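Local coordinates for acetyltransferase, GNAT family (Listeria monocytogenes str. 4b, PDB 2OH1), which probably transfers an acetyl group from acetyl-coenzyme A to an acceptor substrate left unspecified, as GNAT-family enzymes do, at residues D89-D97 against K166-K174. Residues are numbered along the deposited sequence; the frame is centred on the assembly and turned at random.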
ATOM      1  N   ASP A  89       5.269 -14.225  -3.990  0.50 19.74           N
ATOM      2  CA  ASP A  89       5.950 -14.922  -5.101  0.50 16.95           C
ATOM      3  C   ASP A  89       6.224 -13.959  -6.295  0.50 16.80           C
ATOM      4  O   ASP A  89       7.212 -14.106  -7.035  0.50 17.62           O
ATOM      5  CB  ASP A  89       5.107 -16.139  -5.559  0.50 19.30           C
ATOM      6  CG  ASP A  89       4.855 -17.153  -4.426  0.50 21.90           C
ATOM      7  OD1 ASP A  89       5.776 -17.326  -3.576  0.50 29.79           O
ATOM      8  OD2 ASP A  89       3.745 -17.780  -4.408  0.50 15.90           O
ATOM      9  N   TRP A  90       5.328 -12.986  -6.482  1.00 18.89           N
ATOM     10  CA  TRP A  90       5.452 -11.989  -7.528  1.00 16.09           C
ATOM     11  C   TRP A  90       6.602 -11.032  -7.164  1.00 18.86           C
ATOM     12  O   TRP A  90       7.454 -10.726  -7.997  1.00 16.94           O
ATOM     13  CB  TRP A  90       4.162 -11.193  -7.625  1.00 17.30           C
ATOM     14  CG  TRP A  90       4.267  -9.949  -8.442  1.00 15.48           C
ATOM     15  CD1 TRP A  90       4.503  -8.693  -7.985  1.00 22.31           C
ATOM     16  CD2 TRP A  90       4.223  -9.851  -9.872  1.00 17.46           C
ATOM     17  NE1 TRP A  90       4.603  -7.821  -9.023  1.00 22.02           N
ATOM     18  CE2 TRP A  90       4.411  -8.498 -10.192  1.00 18.62           C
ATOM     19  CE3 TRP A  90       4.019 -10.759 -10.891  1.00 17.30           C
ATOM     20  CZ2 TRP A  90       4.348  -8.027 -11.484  1.00 18.93           C
ATOM     21  CZ3 TRP A  90       4.019 -10.280 -12.212  1.00 20.19           C
ATOM     22  CH2 TRP A  90       4.148  -8.951 -12.472  1.00 18.16           C
ATOM     23  N   ASP A  91       6.608 -10.556  -5.905  1.00 20.27           N
ATOM     24  CA  ASP A  91       7.677  -9.628  -5.446  1.00 19.15           C
ATOM     25  C   ASP A  91       9.013 -10.285  -5.668  1.00 17.28           C
ATOM     26  O   ASP A  91       9.983  -9.719  -6.171  1.00 18.00           O
ATOM     27  CB  ASP A  91       7.535  -9.257  -3.959  1.00 16.54           C
ATOM     28  CG  ASP A  91       6.265  -8.552  -3.649  1.00 19.62           C
ATOM     29  OD1 ASP A  91       5.885  -7.656  -4.452  1.00 18.84           O
ATOM     30  OD2 ASP A  91       5.619  -8.791  -2.574  1.00 19.57           O
ATOM     31  N   THR A  92       9.103 -11.580  -5.318  1.00 17.37           N
ATOM     32  CA  THR A  92      10.379 -12.262  -5.442  1.00 18.05           C
ATOM     33  C   THR A  92      10.810 -12.381  -6.890  1.00 20.50           C
ATOM     34  O   THR A  92      11.973 -12.175  -7.173  1.00 22.29           O
ATOM     35  CB  THR A  92      10.280 -13.669  -4.832  1.00 22.29           C
ATOM     36  OG1 THR A  92      10.188 -13.555  -3.404  1.00 20.40           O
ATOM     37  CG2 THR A  92      11.466 -14.558  -5.260  1.00 22.35           C
ATOM     38  N   ASP A  93       9.888 -12.704  -7.797  1.00 21.36           N
ATOM     39  CA  ASP A  93      10.216 -12.779  -9.224  1.00 19.61           C
ATOM     40  C   ASP A  93      10.631 -11.416  -9.790  1.00 20.54           C
ATOM     41  O   ASP A  93      11.664 -11.267 -10.452  1.00 23.34           O
ATOM     42  CB  ASP A  93       8.984 -13.326 -10.031  1.00 23.37           C
ATOM     43  CG  ASP A  93       9.280 -13.532 -11.453  1.00 27.23           C
ATOM     44  OD1 ASP A  93       9.958 -14.535 -11.700  1.00 26.91           O
ATOM     45  OD2 ASP A  93       8.880 -12.717 -12.310  1.00 26.53           O
ATOM     46  N   LEU A  94       9.877 -10.378  -9.433  1.00 18.47           N
ATOM     47  CA  LEU A  94      10.092  -9.065  -9.960  1.00 18.66           C
ATOM     48  C   LEU A  94      11.447  -8.464  -9.536  1.00 19.33           C
ATOM     49  O   LEU A  94      12.125  -7.845 -10.331  1.00 20.42           O
ATOM     50  CB  LEU A  94       8.926  -8.162  -9.554  1.00 20.63           C
ATOM     51  CG  LEU A  94       8.682  -7.016 -10.464  1.00 27.31           C
ATOM     52  CD1 LEU A  94       8.170  -7.486 -11.823  1.00 24.35           C
ATOM     53  CD2 LEU A  94       7.790  -5.988  -9.770  1.00 22.73           C
ATOM     54  N   TRP A  95      11.810  -8.649  -8.268  1.00 16.58           N
ATOM     55  CA  TRP A  95      12.989  -8.005  -7.636  1.00 19.85           C
ATOM     56  C   TRP A  95      14.309  -8.802  -7.837  1.00 21.23           C
ATOM     57  O   TRP A  95      15.375  -8.310  -7.519  1.00 21.50           O
ATOM     58  CB  TRP A  95      12.695  -7.716  -6.145  1.00 17.61           C
ATOM     59  CG  TRP A  95      11.773  -6.508  -5.994  1.00 15.97           C
ATOM     60  CD1 TRP A  95      10.418  -6.492  -6.090  1.00 16.99           C
ATOM     61  CD2 TRP A  95      12.177  -5.130  -5.868  1.00 16.30           C
ATOM     62  NE1 TRP A  95       9.957  -5.221  -5.999  1.00 16.05           N
ATOM     63  CE2 TRP A  95      11.022  -4.356  -5.851  1.00 15.53           C
ATOM     64  CE3 TRP A  95      13.441  -4.486  -5.722  1.00 15.75           C
ATOM     65  CZ2 TRP A  95      11.067  -2.945  -5.731  1.00 16.36           C
ATOM     66  CZ3 TRP A  95      13.478  -3.097  -5.601  1.00 18.07           C
ATOM     67  CH2 TRP A  95      12.302  -2.367  -5.597  1.00 17.17           C
ATOM     68  N   GLU A  96      14.186 -10.028  -8.340  1.00 19.91           N
ATOM     69  CA  GLU A  96      15.354 -10.843  -8.746  1.00 23.55           C
ATOM     70  C   GLU A  96      16.331 -10.907  -7.581  1.00 24.02           C
ATOM     71  O   GLU A  96      15.921 -11.271  -6.470  1.00 25.78           O
ATOM     72  CB  GLU A  96      15.957 -10.321 -10.054  1.00 23.71           C
ATOM     73  CG  GLU A  96      14.949 -10.383 -11.196  1.00 25.39           C
ATOM     74  CD  GLU A  96      15.535 -10.182 -12.582  1.00 29.38           C
ATOM     75  OE1 GLU A  96      16.663  -9.635 -12.688  1.00 38.80           O
ATOM     76  OE2 GLU A  96      14.853 -10.583 -13.563  1.00 32.40           O
ATOM     77  N   ASP A  97      17.602 -10.577  -7.762  0.50 26.05           N
ATOM     78  CA  ASP A  97      18.556 -10.851  -6.680  0.50 27.50           C
ATOM     79  C   ASP A  97      18.459  -9.860  -5.516  0.50 28.70           C
ATOM     80  O   ASP A  97      19.153 -10.003  -4.509  0.50 29.03           O
ATOM     81  CB  ASP A  97      19.981 -10.892  -7.228  0.50 28.37           C
ATOM     82  CG  ASP A  97      20.185 -12.023  -8.219  0.50 32.75           C
ATOM     83  OD1 ASP A  97      19.780 -13.169  -7.912  0.50 33.68           O
ATOM     84  OD2 ASP A  97      20.735 -11.754  -9.308  0.50 39.30           O
ATOM     85  N   LYS A 166      10.716  -4.310 -14.874  1.00 17.91           N
ATOM     86  CA  LYS A 166      10.512  -5.704 -15.272  1.00 18.01           C
ATOM     87  C   LYS A 166       9.046  -5.937 -15.495  1.00 15.41           C
ATOM     88  O   LYS A 166       8.184  -5.411 -14.758  1.00 15.55           O
ATOM     89  CB  LYS A 166      11.051  -6.668 -14.235  1.00 15.80           C
ATOM     90  CG  LYS A 166      10.900  -8.146 -14.636  1.00 20.52           C
ATOM     91  CD  LYS A 166      11.678  -9.068 -13.753  1.00 19.91           C
ATOM     92  CE  LYS A 166      11.419 -10.541 -14.079  1.00 22.50           C
ATOM     93  NZ  LYS A 166      12.204 -11.451 -13.193  1.00 22.13           N
ATOM     94  N   ASN A 167       8.759  -6.685 -16.585  1.00 16.36           N
ATOM     95  CA  ASN A 167       7.388  -7.149 -16.851  1.00 18.66           C
ATOM     96  C   ASN A 167       6.371  -6.030 -16.989  1.00 18.27           C
ATOM     97  O   ASN A 167       5.179  -6.217 -16.678  1.00 20.36           O
ATOM     98  CB  ASN A 167       6.959  -8.185 -15.816  1.00 20.18           C
ATOM     99  CG  ASN A 167       7.634  -9.552 -16.032  1.00 19.97           C
ATOM    100  OD1 ASN A 167       8.083  -9.835 -17.124  1.00 26.26           O
ATOM    101  ND2 ASN A 167       7.682 -10.367 -15.019  1.00 20.61           N
ATOM    102  N   GLY A 168       6.846  -4.865 -17.450  1.00 17.33           N
ATOM    103  CA  GLY A 168       5.986  -3.715 -17.631  1.00 20.40           C
ATOM    104  C   GLY A 168       5.794  -2.864 -16.419  1.00 17.35           C
ATOM    105  O   GLY A 168       4.888  -1.999 -16.412  1.00 16.84           O
ATOM    106  N   PHE A 169       6.570  -3.134 -15.346  1.00 16.36           N
ATOM    107  CA  PHE A 169       6.512  -2.371 -14.102  1.00 16.41           C
ATOM    108  C   PHE A 169       7.806  -1.623 -13.841  1.00 18.93           C
ATOM    109  O   PHE A 169       8.863  -2.123 -14.141  1.00 18.70           O
ATOM    110  CB  PHE A 169       6.207  -3.277 -12.882  1.00 15.86           C
ATOM    111  CG  PHE A 169       4.821  -3.885 -12.889  1.00 14.93           C
ATOM    112  CD1 PHE A 169       4.565  -4.995 -13.682  1.00 19.81           C
ATOM    113  CD2 PHE A 169       3.808  -3.335 -12.183  1.00 20.77           C
ATOM    114  CE1 PHE A 169       3.332  -5.545 -13.730  1.00 19.23           C
ATOM    115  CE2 PHE A 169       2.547  -3.886 -12.219  1.00 21.33           C
ATOM    116  CZ  PHE A 169       2.318  -5.003 -12.999  1.00 20.52           C
ATOM    117  N   TYR A 170       7.718  -0.455 -13.217  1.00 16.50           N
ATOM    118  CA  TYR A 170       8.897   0.187 -12.619  1.00 16.40           C
ATOM    119  C   TYR A 170       8.955  -0.212 -11.126  1.00 16.35           C
ATOM    120  O   TYR A 170       7.942  -0.334 -10.448  1.00 17.32           O
ATOM    121  CB  TYR A 170       8.816   1.693 -12.752  1.00 15.26           C
ATOM    122  CG  TYR A 170       8.873   2.208 -14.157  1.00 15.30           C
ATOM    123  CD1 TYR A 170       9.808   1.726 -15.069  1.00 15.93           C
ATOM    124  CD2 TYR A 170       8.055   3.242 -14.548  1.00 18.96           C
ATOM    125  CE1 TYR A 170       9.890   2.261 -16.347  1.00 17.31           C
ATOM    126  CE2 TYR A 170       8.114   3.784 -15.788  1.00 18.99           C
ATOM    127  CZ  TYR A 170       9.030   3.305 -16.713  1.00 16.75           C
ATOM    128  OH  TYR A 170       9.087   3.864 -17.979  1.00 21.02           O
ATOM    129  N   LEU A 171      10.164  -0.408 -10.638  0.50 14.16           N
ATOM    130  CA  LEU A 171      10.408  -0.820  -9.273  0.50 14.61           C
ATOM    131  C   LEU A 171      10.986   0.358  -8.482  0.50 14.02           C
ATOM    132  O   LEU A 171      11.923   1.007  -8.934  0.50 10.98           O
ATOM    133  CB  LEU A 171      11.413  -1.984  -9.251  0.50 13.77           C
ATOM    134  CG  LEU A 171      10.914  -3.387  -9.618  0.50 16.22           C
ATOM    135  CD1 LEU A 171      10.332  -3.502 -11.045  0.50 14.92           C
ATOM    136  CD2 LEU A 171      12.049  -4.353  -9.407  0.50 15.14           C
ATOM    137  N   TYR A 172      10.465   0.557  -7.265  1.00 15.08           N
ATOM    138  CA  TYR A 172      10.847   1.675  -6.394  1.00 15.09           C
ATOM    139  C   TYR A 172      11.159   1.145  -5.021  1.00 14.36           C
ATOM    140  O   TYR A 172      10.494   0.268  -4.498  1.00 15.51           O
ATOM    141  CB  TYR A 172       9.715   2.678  -6.267  1.00 17.57           C
ATOM    142  CG  TYR A 172       9.401   3.399  -7.570  1.00 15.29           C
ATOM    143  CD1 TYR A 172      10.061   4.553  -7.918  1.00 15.42           C
ATOM    144  CD2 TYR A 172       8.383   2.949  -8.417  1.00 13.58           C
ATOM    145  CE1 TYR A 172       9.788   5.208  -9.111  1.00 16.26           C
ATOM    146  CE2 TYR A 172       8.117   3.593  -9.598  1.00 16.90           C
ATOM    147  CZ  TYR A 172       8.809   4.721  -9.939  1.00 18.41           C
ATOM    148  OH  TYR A 172       8.505   5.398 -11.096  1.00 17.84           O
ATOM    149  N   GLN A 173      12.150   1.746  -4.384  1.00 14.01           N
ATOM    150  CA  GLN A 173      12.441   1.448  -2.981  1.00 15.55           C
ATOM    151  C   GLN A 173      12.868   2.660  -2.221  1.00 15.45           C
ATOM    152  O   GLN A 173      13.426   3.593  -2.777  1.00 16.05           O
ATOM    153  CB  GLN A 173      13.465   0.344  -2.842  1.00 19.05           C
ATOM    154  CG  GLN A 173      14.851   0.649  -3.145  1.00 20.68           C
ATOM    155  CD  GLN A 173      15.853  -0.524  -2.889  1.00 25.68           C
ATOM    156  OE1 GLN A 173      15.502  -1.673  -2.607  1.00 20.04           O
ATOM    157  NE2 GLN A 173      17.118  -0.212  -3.071  1.00 22.92           N
ATOM    158  N   LYS A 174      12.554   2.611  -0.945  1.00 14.91           N
ATOM    159  CA  LYS A 174      12.972   3.648  -0.038  1.00 15.94           C
ATOM    160  C   LYS A 174      13.814   2.984   1.045  1.00 17.93           C
ATOM    161  O   LYS A 174      13.343   2.086   1.739  1.00 17.60           O
ATOM    162  CB  LYS A 174      11.774   4.363   0.541  1.00 20.10           C
ATOM    163  CG  LYS A 174      12.172   5.565   1.356  1.00 25.31           C
ATOM    164  CD  LYS A 174      11.056   6.276   2.060  1.00 36.90           C
ATOM    165  CE  LYS A 174      10.264   7.131   1.188  1.00 32.80           C
ATOM    166  NZ  LYS A 174       9.641   8.257   1.965  1.00 26.31           N
TER
HETATM  167  O   HOH W   1       8.678 -13.140 -14.998  1.00 26.47           O
HETATM  168  O   HOH W   2      11.514 -14.194 -13.914  1.00 30.64           O
HETATM  169  O   HOH W   3       7.160 -10.962 -12.265  1.00 34.62           O
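Trp-90 turns the edge of its six-membered ring onto one face of Phe-169, an offset edge-to-face pair with planes 75° apart, in which Trp-90 CZ2 comes 3.5 Å from Phe-169 CE1. Its indole NE1 is held elsewhere, by a hydrogen bond to Asp-143 of strand 139-145. One turn on, Asp-93 meets the type I' turn from Lys-166 to Phe-169, which closes a two-residue beta-hairpin between strands 161-166 and 169-175. One water links Asp-93 OD2 to Asn-167 ND2, and another joins OD1 to the ammonium group of Lys-166. The lysine runs out fully extended from a CG anti to its backbone N (chi1 -178°), a reach that lets NZ donate to the backbone O of Asp-93 at 2.8 Å, from above the carbonyl plane. Leu-94 splits its branches: CD1 lies 3.8 Å from Lys-166 CB, and CD2 packs against Leu-171 CD1 at the same separation. Leu-171 was modelled in two conformers; in the one described here its CD2 sits over the face of the Trp-95 six-membered ring, a CH-pi contact 3.7 Å from the centroid. The far edge of that indole reaches the carbonyl O of Tyr-172. Just past the helix, Glu-96 OE2 accepts from Lys-166 NZ at 2.8 Å on its anti lone pair; with a long salt bridge from Asp-93 OD2, two carboxylates and a helix-end carbonyl share one positive charge, which probably favours the protonated amine. Helix 89-95 crosses strand 169-174 nearly at a right angle (95°), over one face of the central sheet. Phe-169 and Leu-171 point toward it, whereas Tyr-170 and Tyr-172 point away and touch helix 149-157. Strand 169-175 runs antiparallel between 139-145 and the outermost strand 161-166, as expected for the C-terminal hairpin of the GNAT fold.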